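Local coordinates for putative carboxylesterase (PDB 3BJR), which probably hydrolyses carboxylic ester bonds as a member of the alpha/beta-hydrolase class, its natural substrate being unknown, at residues A32-Y37 and Q82-E87; A52-P57 and R107-L112; Q125-G130 and N164-Y169; L140-W145 and D204-F209; G168-S173 and T208-T213. One frame throughout, in Å; residues are numbered along the deposited sequence. Where two conformers were deposited one is given.

Contact 1: A32-Y37 and Q82-E87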
# COMPACT_ATOMS: atom_id res chain seq x y z
N ALA A 32 -28.77 5.31 16.60
CA ALA A 32 -28.20 5.03 15.29
C ALA A 32 -29.31 4.65 14.29
O ALA A 32 -30.31 4.03 14.65
CB ALA A 32 -27.14 3.97 15.37
N GLN A 33 -29.06 5.04 13.05
CA GLN A 33 -29.97 4.75 11.98
C GLN A 33 -29.19 4.20 10.82
O GLN A 33 -27.95 4.33 10.73
CB GLN A 33 -30.76 5.98 11.59
CG GLN A 33 -31.58 6.48 12.74
CD GLN A 33 -32.64 7.42 12.32
OE1 GLN A 33 -32.43 8.25 11.44
NE2 GLN A 33 -33.80 7.32 12.95
N LEU A 34 -29.92 3.46 10.01
CA LEU A 34 -29.38 2.88 8.80
C LEU A 34 -30.18 3.30 7.58
O LEU A 34 -31.41 3.38 7.62
CB LEU A 34 -29.41 1.37 8.97
CG LEU A 34 -28.62 0.40 8.12
CD1 LEU A 34 -27.13 0.62 8.26
CD2 LEU A 34 -29.07 -1.01 8.56
N THR A 35 -29.46 3.64 6.50
CA THR A 35 -30.08 3.98 5.23
C THR A 35 -29.57 2.95 4.24
O THR A 35 -28.37 2.64 4.25
CB THR A 35 -29.70 5.36 4.78
OG1 THR A 35 -30.20 6.27 5.75
CG2 THR A 35 -30.24 5.67 3.34
N GLY A 36 -30.46 2.43 3.41
CA GLY A 36 -30.07 1.41 2.44
C GLY A 36 -30.52 1.73 1.04
O GLY A 36 -31.55 2.35 0.82
N TYR A 37 -29.72 1.30 0.08
CA TYR A 37 -29.98 1.47 -1.35
C TYR A 37 -29.95 0.06 -1.94
O TYR A 37 -28.89 -0.61 -2.00
CB TYR A 37 -28.90 2.36 -1.98
CG TYR A 37 -28.86 3.74 -1.37
CD1 TYR A 37 -29.82 4.69 -1.72
CD2 TYR A 37 -27.91 4.11 -0.45
CE1 TYR A 37 -29.80 5.95 -1.17
CE2 TYR A 37 -27.90 5.37 0.12
CZ TYR A 37 -28.84 6.29 -0.26
OH TYR A 37 -28.86 7.53 0.28
N GLN A 82 -25.54 -4.15 -2.72
CA GLN A 82 -26.63 -3.50 -1.99
C GLN A 82 -25.80 -2.59 -1.09
O GLN A 82 -24.83 -3.04 -0.49
CB GLN A 82 -27.47 -4.49 -1.19
CG GLN A 82 -28.21 -5.61 -2.00
CD GLN A 82 -29.29 -5.13 -2.94
OE1 GLN A 82 -29.08 -4.21 -3.70
NE2 GLN A 82 -30.46 -5.77 -2.91
N ALA A 83 -26.12 -1.31 -0.99
CA ALA A 83 -25.25 -0.40 -0.22
C ALA A 83 -25.99 0.31 0.88
O ALA A 83 -27.08 0.82 0.65
CB ALA A 83 -24.62 0.59 -1.15
N PHE A 84 -25.42 0.33 2.08
CA PHE A 84 -26.03 1.01 3.22
C PHE A 84 -25.08 2.03 3.81
O PHE A 84 -23.86 1.98 3.59
CB PHE A 84 -26.33 0.01 4.34
CG PHE A 84 -27.34 -1.04 3.98
CD1 PHE A 84 -27.01 -2.10 3.16
CD2 PHE A 84 -28.63 -0.98 4.51
CE1 PHE A 84 -27.95 -3.06 2.84
CE2 PHE A 84 -29.57 -1.93 4.20
CZ PHE A 84 -29.24 -2.97 3.36
N TYR A 85 -25.62 3.00 4.54
CA TYR A 85 -24.76 3.86 5.35
C TYR A 85 -25.31 3.94 6.76
O TYR A 85 -26.50 3.88 6.96
CB TYR A 85 -24.48 5.24 4.74
CG TYR A 85 -25.58 6.23 4.60
CD1 TYR A 85 -26.01 6.97 5.68
CD2 TYR A 85 -26.12 6.52 3.37
CE1 TYR A 85 -26.95 7.93 5.55
CE2 TYR A 85 -27.08 7.52 3.24
CZ TYR A 85 -27.49 8.22 4.33
OH TYR A 85 -28.48 9.20 4.21
N LEU A 86 -24.38 3.98 7.72
CA LEU A 86 -24.71 4.03 9.14
C LEU A 86 -24.51 5.40 9.74
O LEU A 86 -23.41 5.89 9.75
CB LEU A 86 -23.83 3.00 9.91
CG LEU A 86 -24.04 2.89 11.43
CD1 LEU A 86 -25.45 2.41 11.79
CD2 LEU A 86 -22.96 2.02 12.00
N GLU A 87 -25.59 6.00 10.23
CA GLU A 87 -25.52 7.19 11.04
C GLU A 87 -25.41 6.67 12.50
O GLU A 87 -26.38 6.30 13.11
CB GLU A 87 -26.75 8.08 10.86
CG GLU A 87 -26.88 8.63 9.47
CD GLU A 87 -28.09 9.53 9.34
OE1 GLU A 87 -28.05 10.61 9.95
OE2 GLU A 87 -29.06 9.18 8.64
O HOH W 1 -32.19 9.16 8.45
O HOH W 2 -29.14 6.58 7.97
O HOH W 3 -29.10 10.55 1.75
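Ala83 O accepts the backbone N of Tyr37 at 2.7 Å, the shortest of six hydrogen bonds that zip the antiparallel strands 33-37 and 82-87 together in a mixed sheet of probable alpha/beta-hydrolase fold. The side chains on the face of Thr35, Tyr37 and Tyr85 do the rest. With chi1 at 68°, Tyr85 lays one face of its ring against Thr35, whose CB stands over its centre, 3.7 Å from the centroid, in a CH-pi contact. Tyr37 comes to the edge of the same ring, its OH 3.5 Å from Tyr85 CE2. Without the ring, as with an alanine here, Thr35 CB is likely to lose its aromatic cover and Tyr37 to turn more freely. A water bridges the strands, donating to Glu87 OE2 at 2.7 Å and lying 2.5 Å from Thr35 OG1, which is also hydrogen-bonded to Lys24. The other face is hydrocarbon: Phe84 CD2 lies 3.5 Å from Gly36 CA and 3.9 Å from Leu34 CG. The pairing is thus two-faced: Leu34 and Phe84 meet helix 100-114 through carbon alone, while the tyrosines facing helix 66-77 carry hydroxyls that share a water, 2.9 Å from Tyr85 OH and weakly bonded to Tyr37 OH.

Contact 2: A52-P57 and R107-L112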
# COMPACT_ATOMS: atom_id res chain seq x y z
N ALA A 52 -23.17 -6.97 0.04
CA ALA A 52 -23.69 -5.75 0.64
C ALA A 52 -22.54 -4.99 1.32
O ALA A 52 -21.66 -5.59 1.93
CB ALA A 52 -24.79 -6.06 1.64
N ILE A 53 -22.55 -3.67 1.16
CA ILE A 53 -21.58 -2.78 1.80
C ILE A 53 -22.30 -1.94 2.85
O ILE A 53 -23.39 -1.47 2.59
CB ILE A 53 -20.91 -1.80 0.77
CG1 ILE A 53 -20.02 -2.57 -0.19
CG2 ILE A 53 -19.94 -0.84 1.51
CD1 ILE A 53 -18.65 -2.99 0.47
N ILE A 54 -21.69 -1.75 4.02
CA ILE A 54 -22.22 -0.81 5.04
C ILE A 54 -21.15 0.27 5.21
O ILE A 54 -20.09 0.01 5.76
CB ILE A 54 -22.47 -1.42 6.46
CG1 ILE A 54 -23.36 -2.70 6.41
CG2 ILE A 54 -23.03 -0.29 7.41
CD1 ILE A 54 -23.29 -3.59 7.68
N ILE A 55 -21.42 1.46 4.71
CA ILE A 55 -20.51 2.61 4.79
C ILE A 55 -20.57 3.17 6.21
O ILE A 55 -21.66 3.46 6.70
CB ILE A 55 -20.91 3.72 3.78
CG1 ILE A 55 -20.91 3.19 2.34
CG2 ILE A 55 -20.03 5.08 3.92
CD1 ILE A 55 -19.57 2.87 1.75
N VAL A 56 -19.43 3.23 6.90
CA VAL A 56 -19.33 3.84 8.24
C VAL A 56 -18.56 5.15 7.98
O VAL A 56 -17.32 5.15 7.77
CB VAL A 56 -18.67 2.93 9.26
CG1 VAL A 56 -18.73 3.58 10.65
CG2 VAL A 56 -19.36 1.54 9.26
N PRO A 57 -19.28 6.28 7.90
CA PRO A 57 -18.64 7.51 7.50
C PRO A 57 -17.81 8.20 8.59
O PRO A 57 -17.66 7.66 9.72
CB PRO A 57 -19.82 8.37 7.05
CG PRO A 57 -20.91 7.92 7.87
CD PRO A 57 -20.73 6.48 8.13
N ARG A 107 -25.15 -3.89 15.36
CA ARG A 107 -26.60 -3.91 15.24
C ARG A 107 -26.99 -3.89 13.75
O ARG A 107 -27.93 -4.56 13.34
CB ARG A 107 -27.19 -2.71 15.97
CG ARG A 107 -26.93 -2.70 17.47
CD ARG A 107 -27.57 -1.49 18.13
NE ARG A 107 -27.42 -1.51 19.59
CZ ARG A 107 -26.58 -0.76 20.31
NH1 ARG A 107 -25.79 0.15 19.75
NH2 ARG A 107 -26.58 -0.89 21.64
N ALA A 108 -26.24 -3.12 12.97
CA ALA A 108 -26.46 -2.99 11.54
C ALA A 108 -26.16 -4.28 10.78
O ALA A 108 -26.94 -4.69 9.93
CB ALA A 108 -25.62 -1.78 10.99
N VAL A 109 -25.03 -4.92 11.08
CA VAL A 109 -24.64 -6.20 10.45
C VAL A 109 -25.67 -7.28 10.79
O VAL A 109 -26.12 -8.01 9.92
CB VAL A 109 -23.18 -6.64 10.87
CG1 VAL A 109 -22.84 -8.06 10.31
CG2 VAL A 109 -22.17 -5.58 10.43
N ASN A 110 -26.05 -7.36 12.04
CA ASN A 110 -27.04 -8.30 12.47
C ASN A 110 -28.40 -8.12 11.73
O ASN A 110 -29.02 -9.08 11.36
CB ASN A 110 -27.26 -8.14 13.97
CG ASN A 110 -28.18 -9.18 14.54
OD1 ASN A 110 -28.09 -10.35 14.20
ND2 ASN A 110 -29.00 -8.78 15.48
N LEU A 111 -28.85 -6.89 11.55
CA LEU A 111 -30.10 -6.59 10.86
C LEU A 111 -29.98 -7.01 9.43
O LEU A 111 -30.91 -7.57 8.88
CB LEU A 111 -30.38 -5.10 10.90
CG LEU A 111 -31.72 -4.57 10.37
CD1 LEU A 111 -32.81 -4.92 11.32
CD2 LEU A 111 -31.63 -3.07 10.17
N LEU A 112 -28.86 -6.72 8.77
CA LEU A 112 -28.67 -7.16 7.38
C LEU A 112 -28.81 -8.68 7.25
O LEU A 112 -29.49 -9.13 6.37
CB LEU A 112 -27.36 -6.67 6.76
CG LEU A 112 -27.41 -5.33 6.05
CD1 LEU A 112 -27.75 -4.11 6.96
CD2 LEU A 112 -26.13 -5.15 5.21
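Strand 52-56 and helix 107-112 run nearly antiparallel, at 161°, with their axes 10.3 Å apart, and Ile54 and Leu112 fill much of the space between. This is the layering of a three-layered alpha/beta/alpha sandwich: helix 100-114 belongs to the beta-alpha-beta crossover from strand 82-87 to strand 125-131, and on its way it passes over strand 50-56, which lies between those two in the sheet. The joint is made of aliphatic carbon. Ile54 points at the helix and meets it through one branch, CG1 on Leu112 and CD1 on Val109. CG1 is anti to the carbonyl carbon (chi1 -52°), and the extended second torsion then carries CD1 out to Val109, where it stops 3.6 Å from CG2; the two side chains cross there at about a right angle. Ala108 offers no more than a methyl, its CB 4.4 Å from Ile54 CD1, and lets the isoleucine tip come close to the helix backbone. Ile53 turns away, to the opposite side of the sheet, and packs on Phe76 of helix 66-77. Val109 leans on Tyr141 and Leu112 on Phe84. One methyl, Leu112 CD2, sits 3.9 Å from Ala52 CB and, tip to tip, equally far from Ile54 CG1.

Contact 3: Q125-G130 and N164-Y169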
# COMPACT_ATOMS: atom_id res chain seq x y z
N GLN A 125 -21.56 -12.21 2.47
CA GLN A 125 -20.78 -11.18 1.80
C GLN A 125 -21.25 -9.79 2.27
O GLN A 125 -21.62 -8.95 1.46
CB GLN A 125 -20.88 -11.33 0.27
CG GLN A 125 -20.54 -12.70 -0.28
CD GLN A 125 -19.10 -13.13 -0.15
OE1 GLN A 125 -18.21 -12.33 0.15
NE2 GLN A 125 -18.85 -14.40 -0.42
N ILE A 126 -21.22 -9.60 3.59
CA ILE A 126 -21.53 -8.35 4.25
C ILE A 126 -20.19 -7.71 4.70
O ILE A 126 -19.46 -8.28 5.49
CB ILE A 126 -22.47 -8.53 5.44
CG1 ILE A 126 -23.82 -9.00 4.92
CG2 ILE A 126 -22.63 -7.18 6.21
CD1 ILE A 126 -24.73 -9.67 5.88
N THR A 127 -19.90 -6.53 4.15
CA THR A 127 -18.64 -5.83 4.33
C THR A 127 -18.80 -4.39 4.80
O THR A 127 -19.27 -3.54 4.06
CB THR A 127 -17.91 -5.74 2.99
OG1 THR A 127 -17.77 -7.06 2.45
CG2 THR A 127 -16.56 -5.06 3.14
N PRO A 128 -18.45 -4.13 6.07
CA PRO A 128 -18.34 -2.76 6.54
C PRO A 128 -17.15 -2.05 5.88
O PRO A 128 -16.08 -2.64 5.82
CB PRO A 128 -18.06 -2.93 8.05
CG PRO A 128 -18.54 -4.28 8.39
CD PRO A 128 -18.21 -5.09 7.17
N ALA A 129 -17.37 -0.80 5.43
CA ALA A 129 -16.40 0.06 4.80
C ALA A 129 -16.36 1.37 5.60
O ALA A 129 -17.29 2.19 5.56
CB ALA A 129 -16.79 0.32 3.35
N GLY A 130 -15.28 1.54 6.36
CA GLY A 130 -15.10 2.68 7.26
C GLY A 130 -14.17 3.73 6.71
O GLY A 130 -13.11 3.42 6.15
N ASN A 164 -15.64 -9.22 5.11
CA ASN A 164 -14.35 -8.55 4.91
C ASN A 164 -14.55 -7.20 5.57
O ASN A 164 -15.67 -6.88 5.94
CB ASN A 164 -14.09 -8.31 3.43
CG ASN A 164 -14.05 -9.56 2.62
OD1 ASN A 164 -13.12 -10.35 2.70
ND2 ASN A 164 -15.06 -9.74 1.80
N VAL A 165 -13.48 -6.44 5.78
CA VAL A 165 -13.61 -5.02 6.15
C VAL A 165 -12.75 -4.17 5.17
O VAL A 165 -11.77 -4.63 4.61
CB VAL A 165 -13.31 -4.68 7.64
CG1 VAL A 165 -14.25 -5.52 8.54
CG2 VAL A 165 -11.86 -4.87 7.98
N VAL A 166 -13.19 -2.95 4.93
CA VAL A 166 -12.54 -1.97 4.14
C VAL A 166 -12.33 -0.75 5.03
O VAL A 166 -13.26 -0.33 5.71
CB VAL A 166 -13.41 -1.60 2.96
CG1 VAL A 166 -12.89 -0.37 2.30
CG2 VAL A 166 -13.56 -2.82 1.97
N LEU A 167 -11.11 -0.19 5.00
CA LEU A 167 -10.74 1.03 5.76
C LEU A 167 -10.18 2.04 4.76
O LEU A 167 -9.22 1.72 4.07
CB LEU A 167 -9.66 0.72 6.83
CG LEU A 167 -9.88 -0.45 7.80
CD1 LEU A 167 -8.63 -0.58 8.71
CD2 LEU A 167 -11.12 -0.26 8.60
N GLY A 168 -10.79 3.22 4.67
CA GLY A 168 -10.38 4.34 3.79
C GLY A 168 -10.08 5.57 4.61
O GLY A 168 -10.93 6.09 5.33
N TYR A 169 -8.84 6.05 4.50
CA TYR A 169 -8.33 7.18 5.27
C TYR A 169 -8.69 7.10 6.74
O TYR A 169 -9.23 8.03 7.30
CB TYR A 169 -8.81 8.51 4.66
CG TYR A 169 -8.58 8.55 3.18
CD1 TYR A 169 -7.31 8.66 2.68
CD2 TYR A 169 -9.62 8.42 2.28
CE1 TYR A 169 -7.08 8.64 1.31
CE2 TYR A 169 -9.41 8.43 0.90
CZ TYR A 169 -8.13 8.52 0.42
OH TYR A 169 -7.87 8.53 -0.95
O HOH W 4 -15.80 -12.62 1.11
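In Thr127 a chi1 of -55° puts OG1 beside the backbone N and leaves CG2 anti to that nitrogen; in Val166 it is CG1 that lies anti to the backbone N (chi1 167°), and CG2 falls anti to the carbonyl carbon. The two methyl carbons, Thr127 CG2 and Val166 CG2, meet at 3.9 Å. They lie on one face of two neighbouring parallel strands, 125-130 and 165-168, in the middle of an alpha/beta-hydrolase-like sheet. Gly130 is the first glycine of a GxSxG sequence consistent with a nucleophile elbow, and the pairing sets the strand leading to it beside strand 165-168. Val166 is held at both ends of its backbone: its N goes to Pro128 O at 3.0 Å, and its O receives Gly130 N at 2.8 Å. Gly130 O continues the ladder by taking Gly168 N, also at 2.8 Å. Ala129 joins the Thr127 face, its CB 3.9 Å from Val166 CB. Across the sheet, Pro128 and Val165 turn to Val138 of helix 133-153. The ladder starts only at Pro128 O, because a proline has no N-H to offer Asn164 O. That oxygen is met by carbon instead, with Pro128 CD at 3.3 Å and Thr127 CG2 at 3.5 Å.

Contact 4: L140-W145 and D204-F209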
# COMPACT_ATOMS: atom_id res chain seq x y z
N LEU A 140 -11.86 -1.63 14.82
CA LEU A 140 -12.19 -2.17 16.10
C LEU A 140 -13.31 -3.18 16.00
O LEU A 140 -13.34 -4.11 16.79
CB LEU A 140 -12.60 -1.08 17.09
CG LEU A 140 -11.52 -0.14 17.61
CD1 LEU A 140 -12.25 0.98 18.39
CD2 LEU A 140 -10.44 -0.84 18.53
N TYR A 141 -14.24 -3.00 15.07
CA TYR A 141 -15.27 -3.99 14.83
C TYR A 141 -14.62 -5.34 14.39
O TYR A 141 -15.00 -6.42 14.85
CB TYR A 141 -16.29 -3.49 13.77
CG TYR A 141 -17.47 -4.39 13.72
CD1 TYR A 141 -18.47 -4.30 14.69
CD2 TYR A 141 -17.59 -5.36 12.73
CE1 TYR A 141 -19.57 -5.17 14.67
CE2 TYR A 141 -18.67 -6.23 12.72
CZ TYR A 141 -19.64 -6.14 13.70
OH TYR A 141 -20.70 -6.98 13.66
N ASN A 142 -13.60 -5.25 13.53
CA ASN A 142 -12.94 -6.44 13.03
C ASN A 142 -12.25 -7.19 14.15
O ASN A 142 -12.08 -8.40 14.07
CB ASN A 142 -11.91 -6.07 11.95
CG ASN A 142 -11.58 -7.23 11.05
OD1 ASN A 142 -12.32 -8.20 11.03
ND2 ASN A 142 -10.51 -7.13 10.27
N ASP A 143 -11.85 -6.46 15.18
CA ASP A 143 -11.18 -7.01 16.35
C ASP A 143 -12.10 -7.61 17.40
O ASP A 143 -11.72 -8.56 18.09
CB ASP A 143 -10.43 -5.92 17.11
CG ASP A 143 -9.13 -5.42 16.43
OD1 ASP A 143 -8.79 -5.73 15.25
OD2 ASP A 143 -8.46 -4.63 17.16
N TYR A 144 -13.29 -7.04 17.55
CA TYR A 144 -14.18 -7.38 18.65
C TYR A 144 -15.56 -7.96 18.31
O TYR A 144 -16.36 -8.19 19.22
CB TYR A 144 -14.42 -6.12 19.47
CG TYR A 144 -13.22 -5.58 20.22
CD1 TYR A 144 -12.56 -6.37 21.15
CD2 TYR A 144 -12.79 -4.28 20.04
CE1 TYR A 144 -11.46 -5.88 21.86
CE2 TYR A 144 -11.70 -3.78 20.74
CZ TYR A 144 -11.04 -4.58 21.64
OH TYR A 144 -9.96 -4.09 22.34
N TRP A 145 -15.86 -8.16 17.04
CA TRP A 145 -17.17 -8.69 16.66
C TRP A 145 -17.58 -9.99 17.35
O TRP A 145 -18.71 -10.09 17.79
CB TRP A 145 -17.28 -8.88 15.14
CG TRP A 145 -16.39 -9.90 14.55
CD1 TRP A 145 -15.13 -9.71 14.10
CD2 TRP A 145 -16.70 -11.28 14.30
NE1 TRP A 145 -14.62 -10.87 13.62
CE2 TRP A 145 -15.57 -11.85 13.69
CE3 TRP A 145 -17.82 -12.09 14.51
CZ2 TRP A 145 -15.52 -13.18 13.30
CZ3 TRP A 145 -17.76 -13.41 14.12
CH2 TRP A 145 -16.62 -13.94 13.54
N ASP A 204 -9.79 -14.00 14.87
CA ASP A 204 -11.14 -13.72 14.36
C ASP A 204 -11.20 -12.48 13.44
O ASP A 204 -12.26 -12.20 12.84
CB ASP A 204 -12.16 -13.56 15.52
CG ASP A 204 -12.34 -14.82 16.34
OD1 ASP A 204 -12.38 -15.91 15.73
OD2 ASP A 204 -12.45 -14.65 17.59
N ASN A 205 -10.09 -11.73 13.35
CA ASN A 205 -10.05 -10.62 12.40
C ASN A 205 -10.16 -11.26 11.02
O ASN A 205 -9.50 -12.25 10.70
CB ASN A 205 -8.77 -9.77 12.46
CG ASN A 205 -8.74 -8.83 13.62
OD1 ASN A 205 -8.79 -9.26 14.75
ND2 ASN A 205 -8.63 -7.55 13.36
N GLN A 206 -11.02 -10.65 10.24
CA GLN A 206 -11.31 -11.02 8.87
C GLN A 206 -10.50 -10.22 7.87
O GLN A 206 -9.92 -9.21 8.25
CB GLN A 206 -12.83 -10.81 8.64
CG GLN A 206 -13.64 -11.68 9.61
CD GLN A 206 -13.30 -13.14 9.47
OE1 GLN A 206 -13.35 -13.66 8.39
NE2 GLN A 206 -12.93 -13.81 10.58
N PRO A 207 -10.44 -10.68 6.59
CA PRO A 207 -9.67 -10.00 5.55
C PRO A 207 -9.94 -8.50 5.48
O PRO A 207 -11.11 -8.08 5.53
CB PRO A 207 -10.10 -10.69 4.28
CG PRO A 207 -10.39 -12.11 4.74
CD PRO A 207 -11.04 -11.93 6.08
N THR A 208 -8.86 -7.73 5.33
CA THR A 208 -8.92 -6.29 5.42
C THR A 208 -8.25 -5.57 4.26
O THR A 208 -7.09 -5.81 3.95
CB THR A 208 -8.26 -5.85 6.75
OG1 THR A 208 -8.89 -6.54 7.84
CG2 THR A 208 -8.35 -4.30 6.99
N PHE A 209 -8.99 -4.65 3.65
CA PHE A 209 -8.49 -3.81 2.57
C PHE A 209 -8.36 -2.42 3.16
O PHE A 209 -9.32 -1.85 3.62
CB PHE A 209 -9.45 -3.75 1.39
CG PHE A 209 -8.98 -2.91 0.28
CD1 PHE A 209 -9.25 -1.59 0.23
CD2 PHE A 209 -8.21 -3.48 -0.74
CE1 PHE A 209 -8.80 -0.80 -0.84
CE2 PHE A 209 -7.77 -2.71 -1.78
CZ PHE A 209 -8.04 -1.38 -1.84
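Asn142 uses both ends of its amide on the backbone of Gln206: OD1 accepts Gln206 N at 2.9 Å, and ND2 donates to Gln206 O at 3.0 Å. The helix concerned, 133-153, is the one that follows the probable nucleophile strand in this alpha/beta-hydrolase-like fold, and it is here stitched to the loop leading into strand 208-213. A first torsion of -158° carries the amide out to that loop. A leucine here removes both amide bonds, which would probably leave Gln206 N without its mate and Gln206 O with Thr208 OG1 alone of these two donors, slackening the loop's tie to the helix. The next residue, Asp143, receives Asn205 ND2 on its OD1 at 2.6 Å, a nearly straight bond on the anti side of the carboxylate. Trp145 completes the row, its NE1 giving a bond in the ring plane to Asp204 O at 2.8 Å. The second shell fixes these groups. Thr208 OG1 donates to Gln206 O, while Asn205 OD1 is bonded by the backbone N of Asn202 and Tyr227 of helix 222-233 packs against Asn142, Asp143 and Asn205. Gln206 NE2 reaches Asp204 O at 2.9 Å, from the face of that carbonyl opposite to the one Trp145 NE1 approaches.

Contact 5: G168-S173 and T208-T213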
# COMPACT_ATOMS: atom_id res chain seq x y z
N GLY A 168 -10.79 3.22 4.67
CA GLY A 168 -10.38 4.34 3.79
C GLY A 168 -10.08 5.57 4.61
O GLY A 168 -10.93 6.09 5.33
N TYR A 169 -8.84 6.05 4.50
CA TYR A 169 -8.33 7.18 5.27
C TYR A 169 -8.69 7.10 6.74
O TYR A 169 -9.23 8.03 7.30
CB TYR A 169 -8.81 8.51 4.66
CG TYR A 169 -8.58 8.55 3.18
CD1 TYR A 169 -7.31 8.66 2.68
CD2 TYR A 169 -9.62 8.42 2.28
CE1 TYR A 169 -7.08 8.64 1.31
CE2 TYR A 169 -9.41 8.43 0.90
CZ TYR A 169 -8.13 8.52 0.42
OH TYR A 169 -7.87 8.53 -0.95
N PRO A 170 -8.33 5.98 7.39
CA PRO A 170 -8.71 5.87 8.78
C PRO A 170 -8.06 6.94 9.65
O PRO A 170 -6.91 7.24 9.47
CB PRO A 170 -8.23 4.47 9.19
CG PRO A 170 -7.50 3.90 8.03
CD PRO A 170 -7.55 4.83 6.90
N VAL A 171 -8.81 7.45 10.62
CA VAL A 171 -8.38 8.47 11.56
C VAL A 171 -8.77 8.03 12.96
O VAL A 171 -9.89 7.72 13.20
CB VAL A 171 -9.03 9.87 11.23
CG1 VAL A 171 -8.90 10.87 12.42
CG2 VAL A 171 -8.47 10.43 9.93
N ILE A 172 -7.81 8.01 13.87
CA ILE A 172 -8.06 7.71 15.29
C ILE A 172 -8.29 8.98 16.10
O ILE A 172 -7.52 9.88 16.05
CB ILE A 172 -6.87 6.99 15.89
CG1 ILE A 172 -6.66 5.67 15.16
CG2 ILE A 172 -7.08 6.80 17.40
CD1 ILE A 172 -5.45 4.98 15.65
N SER A 173 -9.37 9.06 16.84
CA SER A 173 -9.66 10.21 17.66
C SER A 173 -9.83 9.64 19.05
O SER A 173 -10.31 8.53 19.18
CB SER A 173 -10.97 10.92 17.23
OG SER A 173 -11.63 11.65 18.30
N THR A 208 -8.86 -7.73 5.33
CA THR A 208 -8.92 -6.29 5.42
C THR A 208 -8.25 -5.57 4.26
O THR A 208 -7.09 -5.81 3.95
CB THR A 208 -8.26 -5.85 6.75
OG1 THR A 208 -8.89 -6.54 7.84
CG2 THR A 208 -8.35 -4.30 6.99
N PHE A 209 -8.99 -4.65 3.65
CA PHE A 209 -8.49 -3.81 2.57
C PHE A 209 -8.36 -2.42 3.16
O PHE A 209 -9.32 -1.85 3.62
CB PHE A 209 -9.45 -3.75 1.39
CG PHE A 209 -8.98 -2.91 0.28
CD1 PHE A 209 -9.25 -1.59 0.23
CD2 PHE A 209 -8.21 -3.48 -0.74
CE1 PHE A 209 -8.80 -0.80 -0.84
CE2 PHE A 209 -7.77 -2.71 -1.78
CZ PHE A 209 -8.04 -1.38 -1.84
N ILE A 210 -7.15 -1.87 3.09
CA ILE A 210 -6.88 -0.55 3.63
C ILE A 210 -6.24 0.34 2.59
O ILE A 210 -5.36 -0.08 1.85
CB ILE A 210 -5.86 -0.59 4.79
CG1 ILE A 210 -6.14 -1.70 5.77
CG2 ILE A 210 -5.81 0.76 5.53
CD1 ILE A 210 -4.93 -2.05 6.65
N TRP A 211 -6.69 1.60 2.56
CA TRP A 211 -6.00 2.64 1.82
C TRP A 211 -6.04 3.93 2.62
O TRP A 211 -6.99 4.20 3.37
CB TRP A 211 -6.48 2.82 0.39
CG TRP A 211 -7.60 3.73 0.17
CD1 TRP A 211 -7.53 5.00 -0.30
CD2 TRP A 211 -8.98 3.43 0.33
NE1 TRP A 211 -8.79 5.53 -0.40
CE2 TRP A 211 -9.70 4.58 -0.04
CE3 TRP A 211 -9.67 2.31 0.75
CZ2 TRP A 211 -11.09 4.64 0.03
CZ3 TRP A 211 -11.05 2.36 0.79
CH2 TRP A 211 -11.74 3.52 0.44
N THR A 212 -4.95 4.69 2.51
CA THR A 212 -4.88 5.99 3.18
C THR A 212 -3.89 6.88 2.42
O THR A 212 -3.40 6.52 1.31
CB THR A 212 -4.57 5.87 4.71
OG1 THR A 212 -4.87 7.11 5.38
CG2 THR A 212 -3.18 5.50 4.95
N THR A 213 -3.65 8.06 2.98
CA THR A 213 -2.72 9.02 2.40
C THR A 213 -1.37 9.02 3.15
O THR A 213 -1.32 8.87 4.39
CB THR A 213 -3.36 10.43 2.34
OG1 THR A 213 -2.44 11.31 1.68
CG2 THR A 213 -3.74 10.96 3.75
O HOH W 5 -4.59 6.94 7.98
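The Trp211 indole has Gly168 CA over one face, 3.5 Å from the centroid of its six-membered ring, and Tyr169 OH at its edge. Its five-membered ring in turn presents an edge to the face of Tyr169, a T-shaped pair with the planes at 72° and the centroids 4.5 Å apart. Thr213 N lies at the Tyr169 edge. All this happens where two parallel strands of the alpha/beta-hydrolase-like sheet reach their C-terminal ends, the side on which this fold carries its active site. Trp211 can lie flat on the neighbouring strand because Gly168 has no side chain; a beta carbon there would collide with Trp211 CH2. Its chi1 of 88° holds the indole in the crowded position between backbone N and carbonyl carbon, and Trp271 lies almost parallel to it. The last backbone bond of the pairing runs from Tyr169 N to Trp211 O at 2.8 Å. Tyr169 then takes positive backbone angles and the chain leaves the sheet, while its hydroxyl is hydrogen-bonded to His245 ND1. Beyond the turn, Pro170 CD packs 3.8 Å from Thr212 OG1. A water bridges the two residues, donating to Pro170 O at 2.8 Å and lying 2.6 Å from Thr212 OG1.

All five contacts belong to one mixed sheet and its helices. Contact 1 hands over to contact 2 through the backbone, Phe84 N lying 2.8 Å from Ile53 O, and contact 2 to contact 3 in the same way, with Val56 N 2.7 Å from Ala129 O. Contacts 3 and 5 share Gly168 and Tyr169 and lie on successive strand pairs; contacts 4 and 5 hold the two ends of strand 208-213, their centres about 14 Å apart. The centres of contacts 1 and 5 are about 20 Å apart, on opposite sides of the chain's centre. The probable nucleophile elbow starts at Gly130 in contact 3, and Tyr169 of contact 5 lies near it, so both lie by the presumed active site.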